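Local coordinates for protein endo-1,4-beta-mannanase (Eisenia fetida, PDB 5Y6T) that probably hydrolyses internal beta-1,4-mannosidic bonds of mannans as a cold-adapted endo-acting glycoside hydrolase of family GH5, at residues Asn40-Tyr43 and Asp44-Thr47; Tyr133-Ser136 and Lys137-Thr140; Val176-Asn180 and Pro181-Thr185; Thr267-Glu271 and Gly272-Ser276. All blocks are in the same frame, centred on the assembly; numbering follows the deposited sequence.

Overall arrangement
The chain folds as the (beta/alpha)8 barrel of family GH5, and the four contacts are local turns around its periphery, each centred about 21 to 24 Å from the centre of the chain. Contacts 1 and 2 open helices 42-60 and 135-152, their centres about 28 Å apart. Contact 3 is a loop held to helix 246-253 by a disulfide; it lies across the chain's centre from contact 1, about 43 Å between centres. Contact 4 follows strand 262-266 and is about 26 Å from contact 3, centre to centre. Its Tyr268 side chain lies about 4 Å from a bound Tris molecule, probably from the crystallisation liquor, which may mark the substrate cleft. None touch one another.

Contact 1: Asn40-Tyr43 and Asp44-Thr47; sequences NGQY and DCCT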
# COMPACT_ATOMS: atom_id res chain seq x y z
N ASN A 40 18.74 10.87 1.35
CA ASN A 40 19.42 12.20 1.25
C ASN A 40 19.54 12.90 2.59
O ASN A 40 19.49 14.13 2.68
CB ASN A 40 18.77 13.03 0.16
CG ASN A 40 18.95 12.40 -1.21
OD1 ASN A 40 19.99 11.79 -1.49
ND2 ASN A 40 17.96 12.58 -2.09
N GLY A 41 19.75 12.09 3.63
CA GLY A 41 19.95 12.58 5.03
C GLY A 41 18.77 13.33 5.65
O GLY A 41 18.91 13.97 6.71
N GLN A 42 17.56 13.15 5.08
CA GLN A 42 16.39 13.87 5.50
C GLN A 42 15.86 13.39 6.83
O GLN A 42 15.31 14.14 7.59
CB GLN A 42 15.31 13.84 4.40
CG GLN A 42 15.75 14.62 3.19
CD GLN A 42 16.23 16.04 3.52
OE1 GLN A 42 15.43 16.87 3.95
NE2 GLN A 42 17.51 16.29 3.33
N TYR A 43 15.99 12.10 7.10
CA TYR A 43 15.39 11.56 8.28
C TYR A 43 16.14 12.12 9.49
O TYR A 43 15.50 12.59 10.44
CB TYR A 43 15.47 10.00 8.22
CG TYR A 43 14.69 9.30 9.29
CD1 TYR A 43 13.37 8.93 9.09
CD2 TYR A 43 15.27 8.95 10.50
CE1 TYR A 43 12.67 8.26 10.07
CE2 TYR A 43 14.56 8.32 11.49
CZ TYR A 43 13.26 7.93 11.24
OH TYR A 43 12.51 7.29 12.24
N ASP A 44 17.48 12.06 9.47
CA ASP A 44 18.22 12.62 10.61
C ASP A 44 18.12 14.14 10.71
O ASP A 44 18.04 14.63 11.82
CB ASP A 44 19.69 12.28 10.55
CG ASP A 44 19.97 10.87 10.84
OD1 ASP A 44 19.19 10.20 11.55
OD2 ASP A 44 20.97 10.42 10.28
N CYS A 45 18.15 14.86 9.58
CA CYS A 45 18.10 16.36 9.68
C CYS A 45 16.70 16.91 10.01
O CYS A 45 16.55 17.87 10.79
CB CYS A 45 18.59 17.06 8.38
SG CYS A 45 17.50 17.08 6.92
N CYS A 46 15.66 16.27 9.48
CA CYS A 46 14.42 17.00 9.21
C CYS A 46 13.14 16.25 9.51
O CYS A 46 12.25 16.79 10.15
CB CYS A 46 14.44 17.43 7.72
SG CYS A 46 15.94 18.37 7.36
N THR A 47 13.06 14.97 9.14
CA THR A 47 11.79 14.26 9.26
C THR A 47 11.63 13.21 10.36
O THR A 47 10.48 12.86 10.74
CB THR A 47 11.43 13.59 7.94
OG1 THR A 47 12.43 12.58 7.70
CG2 THR A 47 11.36 14.61 6.80
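Helix 42-60 starts with an ordinary turn, Cys45 N donating to Gly41 O at 3.1 Å, and then widens: Gln42 O accepts the ordinary bond from Cys46 N and also one from Thr47 N, five residues on, which gives a pi-type turn. Both donors lie 2.9 Å from Gln42 O, on opposite faces of the carbonyl plane. Gly41, at the N-cap, has a positive phi of 63°, which glycine adopts with little strain. Gln42 folds its bent side chain back over the start of the helix, and its NE2 gives a nearly straight bond (167°) to Asn40 O at 3.0 Å. The amide lies alongside the disulfide, OE1 and NE2 of Gln42 3.6 and 3.7 Å from Cys45 SG. Cys45 and Cys46 form a vicinal disulfide, SG to SG 2.1 Å, an eight-membered ring on the exposed side of the helix. On the buried side Thr47 crosses Tyr43 at about a right angle. With chi1 at 65°, Thr47 OG1 stands between its own backbone N and carbonyl carbon and comes within 3.2 Å of Tyr43 CA, while its hydrogen bond goes to Asp37 O. A large aromatic residue suits position 43, since the Tyr43 ring packs on Phe102 of helix 95-108 and its hydroxyl still finds a partner in Glu52. Asp44 reaches the same neighbouring helix through Gln101. This is a glycine-capped helix start carrying a vicinal disulfide, in the beta-alpha-beta unit of strand 20-28, helix 42-60 and strand 65-72.

Contact 2: Tyr133-Ser136 and Lys137-Thr140; sequences YDDS and KLQT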
# COMPACT_ATOMS: atom_id res chain seq x y z
N TYR A 133 8.48 1.92 -18.74
CA TYR A 133 8.61 1.62 -20.15
C TYR A 133 9.91 0.95 -20.59
O TYR A 133 9.99 0.44 -21.70
CB TYR A 133 8.43 2.86 -21.00
CG TYR A 133 7.01 3.31 -21.13
CD1 TYR A 133 6.42 4.10 -20.15
CD2 TYR A 133 6.23 2.94 -22.21
CE1 TYR A 133 5.11 4.53 -20.26
CE2 TYR A 133 4.90 3.36 -22.31
CZ TYR A 133 4.37 4.19 -21.33
OH TYR A 133 3.02 4.63 -21.43
N ASP A 134 10.96 0.99 -19.79
CA ASP A 134 12.25 0.48 -20.27
C ASP A 134 12.78 -0.51 -19.22
O ASP A 134 13.26 -0.15 -18.12
CB ASP A 134 13.16 1.70 -20.49
CG ASP A 134 14.58 1.35 -20.89
OD1 ASP A 134 15.04 0.23 -20.65
OD2 ASP A 134 15.23 2.26 -21.44
N ASP A 135 12.67 -1.80 -19.54
CA ASP A 135 13.09 -2.84 -18.63
C ASP A 135 14.55 -2.78 -18.24
O ASP A 135 14.92 -3.25 -17.18
CB ASP A 135 12.76 -4.21 -19.24
CG ASP A 135 11.28 -4.59 -19.05
OD1 ASP A 135 10.56 -3.92 -18.24
OD2 ASP A 135 10.84 -5.59 -19.68
N SER A 136 15.40 -2.29 -19.14
CA SER A 136 16.84 -2.15 -18.80
C SER A 136 17.03 -1.17 -17.64
O SER A 136 17.81 -1.42 -16.71
CB SER A 136 17.67 -1.77 -20.05
OG SER A 136 17.79 -0.37 -20.26
N LYS A 137 16.28 -0.08 -17.68
CA LYS A 137 16.31 0.88 -16.57
C LYS A 137 15.66 0.37 -15.29
O LYS A 137 16.23 0.50 -14.20
CB LYS A 137 15.73 2.21 -17.00
CG LYS A 137 16.63 2.86 -18.02
CD LYS A 137 16.11 4.15 -18.59
CE LYS A 137 17.14 4.84 -19.57
NZ LYS A 137 16.52 6.06 -20.24
N LEU A 138 14.48 -0.25 -15.44
CA LEU A 138 13.84 -0.91 -14.30
C LEU A 138 14.76 -1.90 -13.62
O LEU A 138 14.82 -1.95 -12.39
CB LEU A 138 12.53 -1.59 -14.77
CG LEU A 138 11.78 -2.32 -13.66
CD1 LEU A 138 11.45 -1.36 -12.53
CD2 LEU A 138 10.55 -2.97 -14.34
N GLN A 139 15.52 -2.67 -14.41
CA GLN A 139 16.37 -3.66 -13.78
C GLN A 139 17.47 -2.99 -12.91
O GLN A 139 17.90 -3.56 -11.94
CB GLN A 139 17.04 -4.56 -14.83
CG GLN A 139 17.70 -5.77 -14.19
CD GLN A 139 16.74 -6.74 -13.53
OE1 GLN A 139 15.56 -6.92 -13.97
NE2 GLN A 139 17.19 -7.30 -12.41
N THR A 140 17.96 -1.79 -13.30
CA THR A 140 18.89 -1.05 -12.48
C THR A 140 18.27 -0.54 -11.17
O THR A 140 18.86 -0.59 -10.10
CB THR A 140 19.61 0.06 -13.29
OG1 THR A 140 18.70 1.14 -13.64
CG2 THR A 140 20.37 -0.58 -14.45
O HOH W 1 14.35 4.71 -21.78
O HOH W 2 13.61 -5.68 -15.44
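Asp134 OD1 is gripped by two groups of the turn that follows it: Ser136 OG donates to Asp134 OD1 at 2.8 Å, and Lys137 N donates to it at 3.2 Å. A weak bond from Ser136 N adds to them. This is a side-chain N-cap, with Asp134 leading into helix 135-152 immediately after helix 126-133 has ended. A short carboxylate fits the place because it can accept the amides of the first turn, and its charge would probably be favoured by the positive end of the helix dipole. The two main donors come from one face of the carboxylate: the serine hydroxyl sits on the syn side, 21° out of plane, whereas Lys137 N stands well above the plane. The first full helical bond follows, Leu138 N to Asp134 O at 2.9 Å and almost straight (175°). Lys137 then lays its extended chain obliquely across the acid, Lys137 CD touching Asp134 OD2 at 3.5 Å. Its ammonium stops short of a salt bridge, and water 1 closes the gap, giving a proton to Asp134 OD2 and accepting one from Lys137 NZ. Leu138, the buried member of the turn, packs on Phe207 of helix 201-218, as suits an apolar side chain between two helices. On the exposed side water 2 donates both to Asp135 O and to Gln139 OE1, whose amide also reaches Asp143. Thr140 OG1, which accepts from Val86 N, itself donates to Lys137 O at 2.6 Å, lying in the carbonyl plane on a lone pair.

Contact 3: Val176-Asn180 and Pro181-Thr185; sequences VSDGN and PCFDT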
# COMPACT_ATOMS: atom_id res chain seq x y z
N VAL A 176 -10.07 0.95 -22.45
CA VAL A 176 -9.38 0.48 -23.69
C VAL A 176 -9.53 -1.03 -23.79
O VAL A 176 -9.24 -1.76 -22.84
CB VAL A 176 -7.88 0.83 -23.61
CG1 VAL A 176 -7.02 0.28 -24.76
CG2 VAL A 176 -7.75 2.36 -23.46
N SER A 177 -10.06 -1.48 -24.91
CA SER A 177 -10.21 -2.90 -25.20
C SER A 177 -8.88 -3.61 -25.45
O SER A 177 -7.93 -3.04 -25.95
CB SER A 177 -11.09 -3.11 -26.45
OG SER A 177 -12.42 -2.72 -26.18
N ASP A 178 -8.87 -4.89 -25.14
CA ASP A 178 -7.76 -5.73 -25.42
C ASP A 178 -8.29 -7.12 -25.57
O ASP A 178 -9.25 -7.54 -24.86
CB ASP A 178 -6.67 -5.73 -24.33
CG ASP A 178 -5.29 -6.09 -24.91
OD1 ASP A 178 -4.61 -5.16 -25.49
OD2 ASP A 178 -4.81 -7.23 -24.77
N GLY A 179 -7.61 -7.87 -26.43
CA GLY A 179 -7.79 -9.32 -26.55
C GLY A 179 -7.44 -10.13 -25.32
O GLY A 179 -8.07 -11.17 -25.05
N ASN A 180 -6.47 -9.65 -24.52
CA ASN A 180 -6.13 -10.31 -23.26
C ASN A 180 -6.93 -9.62 -22.16
O ASN A 180 -6.79 -8.43 -21.92
CB ASN A 180 -4.65 -10.25 -22.97
CG ASN A 180 -4.25 -11.04 -21.76
OD1 ASN A 180 -5.02 -11.19 -20.80
ND2 ASN A 180 -3.08 -11.61 -21.82
N PRO A 181 -7.85 -10.35 -21.50
CA PRO A 181 -8.72 -9.60 -20.55
C PRO A 181 -7.93 -8.98 -19.41
O PRO A 181 -8.34 -7.98 -18.86
CB PRO A 181 -9.67 -10.69 -19.99
CG PRO A 181 -9.46 -11.89 -20.80
CD PRO A 181 -8.22 -11.76 -21.64
N CYS A 182 -6.79 -9.54 -19.08
CA CYS A 182 -5.93 -8.97 -18.04
C CYS A 182 -5.52 -7.53 -18.33
O CYS A 182 -5.26 -6.74 -17.39
CB CYS A 182 -4.67 -9.79 -17.81
SG CYS A 182 -4.98 -11.29 -16.83
N PHE A 183 -5.46 -7.19 -19.64
CA PHE A 183 -4.97 -5.85 -20.09
C PHE A 183 -6.10 -4.96 -20.56
O PHE A 183 -5.89 -3.79 -20.83
CB PHE A 183 -3.95 -6.05 -21.25
CG PHE A 183 -2.86 -7.00 -20.95
CD1 PHE A 183 -2.45 -7.33 -19.68
CD2 PHE A 183 -2.22 -7.62 -22.00
CE1 PHE A 183 -1.46 -8.26 -19.46
CE2 PHE A 183 -1.20 -8.53 -21.80
CZ PHE A 183 -0.85 -8.88 -20.51
N ASP A 184 -7.29 -5.48 -20.59
CA ASP A 184 -8.46 -4.80 -21.10
C ASP A 184 -9.00 -3.97 -19.94
O ASP A 184 -9.35 -4.50 -18.89
CB ASP A 184 -9.47 -5.84 -21.60
CG ASP A 184 -10.77 -5.20 -22.06
OD1 ASP A 184 -11.38 -4.47 -21.27
OD2 ASP A 184 -11.19 -5.47 -23.21
N THR A 185 -9.09 -2.65 -20.13
CA THR A 185 -9.62 -1.73 -19.14
C THR A 185 -11.04 -1.15 -19.39
O THR A 185 -11.41 -0.15 -18.81
CB THR A 185 -8.67 -0.56 -18.87
OG1 THR A 185 -8.44 0.14 -20.09
CG2 THR A 185 -7.30 -1.07 -18.32
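Asn180 and Asp184 both swing CG to the far side of CB from their backbone nitrogens (chi1 -174° and 176°), and this brings Asn180 OD1 to Cys182 N and Asp184 OD2 to Asp178 N. They help hold a compact turn within the long loop between strand 165-166 and helix 201-218, closed at its ends by Val176 and Thr185 and containing an Asx turn at Asp178. In that turn Asp178 OD2 accepts from Asn180 N at 2.9 Å. Asn180 repeats the pattern two residues on, its OD1 accepting from Cys182 N at 3.0 Å, while Asn180 O takes Phe183 N at 2.9 Å. Pro181 suits the bend between them, its ring already fixing the phi that the tight turn needs. At the ends, Thr185 N donates to Val176 O at 2.9 Å and Val176 N donates to Thr185 OG1 at 3.0 Å. Thr185 thus meets Val176 with its backbone N as donor and its side-chain hydroxyl as acceptor; that hydroxyl also bonds Ser173 O. Across the middle Asp184 OD2 is met by Asp178 N at 3.1 Å, from above the carboxylate plane, and the other oxygen of Asp184 is held by Gln186 N. Cys182, buried, is joined by a disulfide to Cys248 of helix 246-253, tying the loop to the body of the protein. Asp251 of the same helix bonds the Asn180 amide. That amide lies obliquely over one face of the Phe183 ring, the two planes 31° apart and Asn180 ND2 3.6 Å from Phe183 CE2.

Contact 4: Thr267-Glu271 and Gly272-Ser276; sequences TYAWE and GAYTS
Thr267 OG1 touches the Tyr274 ring, 3.4 Å from Tyr274 CD1, the side chains crossing at about a right angle. The hydroxyl also bonds Ser278 and meets water 4, while water 3 donates to Thr267 O and hydrogen-bonds Tyr274 OH. Tyr268 sets out away from 272-276 at CB, and its hydroxyl bonds Glu297 at the end of strand 293-297, where GH5 enzymes carry their nucleophile, consistent with Tyr268 positioning that residue in the active site. Its carbonyl takes water 5, which accepts from Thr275 N. Ala269 follows with a CH-pi contact: its CB stands over the face of Tyr274, 4.3 Å from the ring centroid and 9° off the normal, a spot where a small methyl fits closely. Trp270 makes the two backbone bonds of a tight hairpin, Trp270 N to Ala273 O at 2.9 Å and Ala273 N to Trp270 O at 3.2 Å. Glu271 and Gly272 fill the corners of this type I' beta turn, both with the positive phi it requires (50° and 76°), easy for glycine but taken at Glu271 by a non-glycine residue; Glu271 CG lies over one Trp270 face near its rim. The hairpin lies between strands 262-266 and 293-297. Backbone bonds tie Thr267 to Glu297 and Ala269 to Gly302, while Tyr268 packs on Trp326, just past strand 322-325, and Tyr274 reaches Gln311 of helix 308-317 by a weak bond.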
# COMPACT_ATOMS: atom_id res chain seq x y z
N THR A 267 -11.33 3.47 -0.72
CA THR A 267 -12.67 3.82 -1.10
C THR A 267 -13.00 5.19 -0.58
O THR A 267 -12.80 5.50 0.62
CB THR A 267 -13.74 2.77 -0.67
OG1 THR A 267 -15.06 3.12 -1.25
CG2 THR A 267 -13.82 2.68 0.90
N TYR A 268 -13.50 6.01 -1.49
CA TYR A 268 -14.01 7.33 -1.17
C TYR A 268 -15.31 7.58 -1.89
O TYR A 268 -15.55 7.03 -2.99
CB TYR A 268 -13.03 8.37 -1.65
CG TYR A 268 -11.69 8.28 -0.93
CD1 TYR A 268 -11.50 8.90 0.33
CD2 TYR A 268 -10.61 7.58 -1.48
CE1 TYR A 268 -10.25 8.93 0.91
CE2 TYR A 268 -9.37 7.54 -0.86
CZ TYR A 268 -9.19 8.19 0.36
OH TYR A 268 -7.95 8.20 0.96
N ALA A 269 -16.11 8.47 -1.28
CA ALA A 269 -17.37 8.83 -1.90
C ALA A 269 -17.14 9.84 -3.01
O ALA A 269 -16.15 10.57 -3.05
CB ALA A 269 -18.36 9.35 -0.85
N TRP A 270 -18.01 9.79 -4.00
CA TRP A 270 -17.96 10.79 -5.10
C TRP A 270 -19.34 11.45 -5.08
O TRP A 270 -20.35 10.80 -5.03
CB TRP A 270 -17.77 10.09 -6.41
CG TRP A 270 -17.78 11.01 -7.58
CD1 TRP A 270 -18.74 11.13 -8.54
CD2 TRP A 270 -16.76 11.94 -7.90
NE1 TRP A 270 -18.35 12.09 -9.45
CE2 TRP A 270 -17.15 12.60 -9.08
CE3 TRP A 270 -15.54 12.26 -7.31
CZ2 TRP A 270 -16.36 13.57 -9.67
CZ3 TRP A 270 -14.75 13.24 -7.90
CH2 TRP A 270 -15.16 13.88 -9.07
N GLU A 271 -19.33 12.76 -5.02
CA GLU A 271 -20.56 13.55 -4.88
C GLU A 271 -21.45 13.08 -3.77
O GLU A 271 -22.68 12.93 -3.97
CB GLU A 271 -21.30 13.49 -6.21
CG GLU A 271 -20.51 14.08 -7.32
CD GLU A 271 -21.31 14.11 -8.63
OE1 GLU A 271 -22.27 13.33 -8.81
OE2 GLU A 271 -20.95 14.93 -9.45
N GLY A 272 -20.82 12.75 -2.65
CA GLY A 272 -21.50 12.34 -1.44
C GLY A 272 -22.10 10.95 -1.33
O GLY A 272 -22.80 10.64 -0.36
N ALA A 273 -21.75 10.07 -2.29
CA ALA A 273 -22.16 8.69 -2.26
C ALA A 273 -21.02 7.73 -2.61
O ALA A 273 -20.25 7.98 -3.52
CB ALA A 273 -23.30 8.46 -3.29
N TYR A 274 -20.94 6.66 -1.84
CA TYR A 274 -20.06 5.56 -2.23
C TYR A 274 -20.70 4.82 -3.39
O TYR A 274 -21.95 4.82 -3.56
CB TYR A 274 -19.90 4.62 -1.05
CG TYR A 274 -18.99 5.12 0.03
CD1 TYR A 274 -17.59 5.18 -0.15
CD2 TYR A 274 -19.49 5.45 1.30
CE1 TYR A 274 -16.76 5.59 0.90
CE2 TYR A 274 -18.67 5.92 2.32
CZ TYR A 274 -17.32 5.95 2.14
OH TYR A 274 -16.48 6.30 3.16
N THR A 275 -19.87 4.17 -4.22
CA THR A 275 -20.37 3.09 -5.08
C THR A 275 -21.08 2.01 -4.28
O THR A 275 -20.74 1.71 -3.11
CB THR A 275 -19.19 2.43 -5.82
OG1 THR A 275 -18.15 2.13 -4.89
CG2 THR A 275 -18.65 3.36 -6.91
N SER A 276 -22.04 1.36 -4.93
CA SER A 276 -22.81 0.31 -4.24
C SER A 276 -21.93 -0.93 -3.94
O SER A 276 -22.28 -1.72 -3.06
CB SER A 276 -24.07 -0.03 -5.04
OG SER A 276 -23.67 -0.52 -6.33
O HOH W 3 -13.98 7.14 2.45
O HOH W 4 -15.08 2.90 -3.85
O HOH W 5 -17.09 4.88 -3.87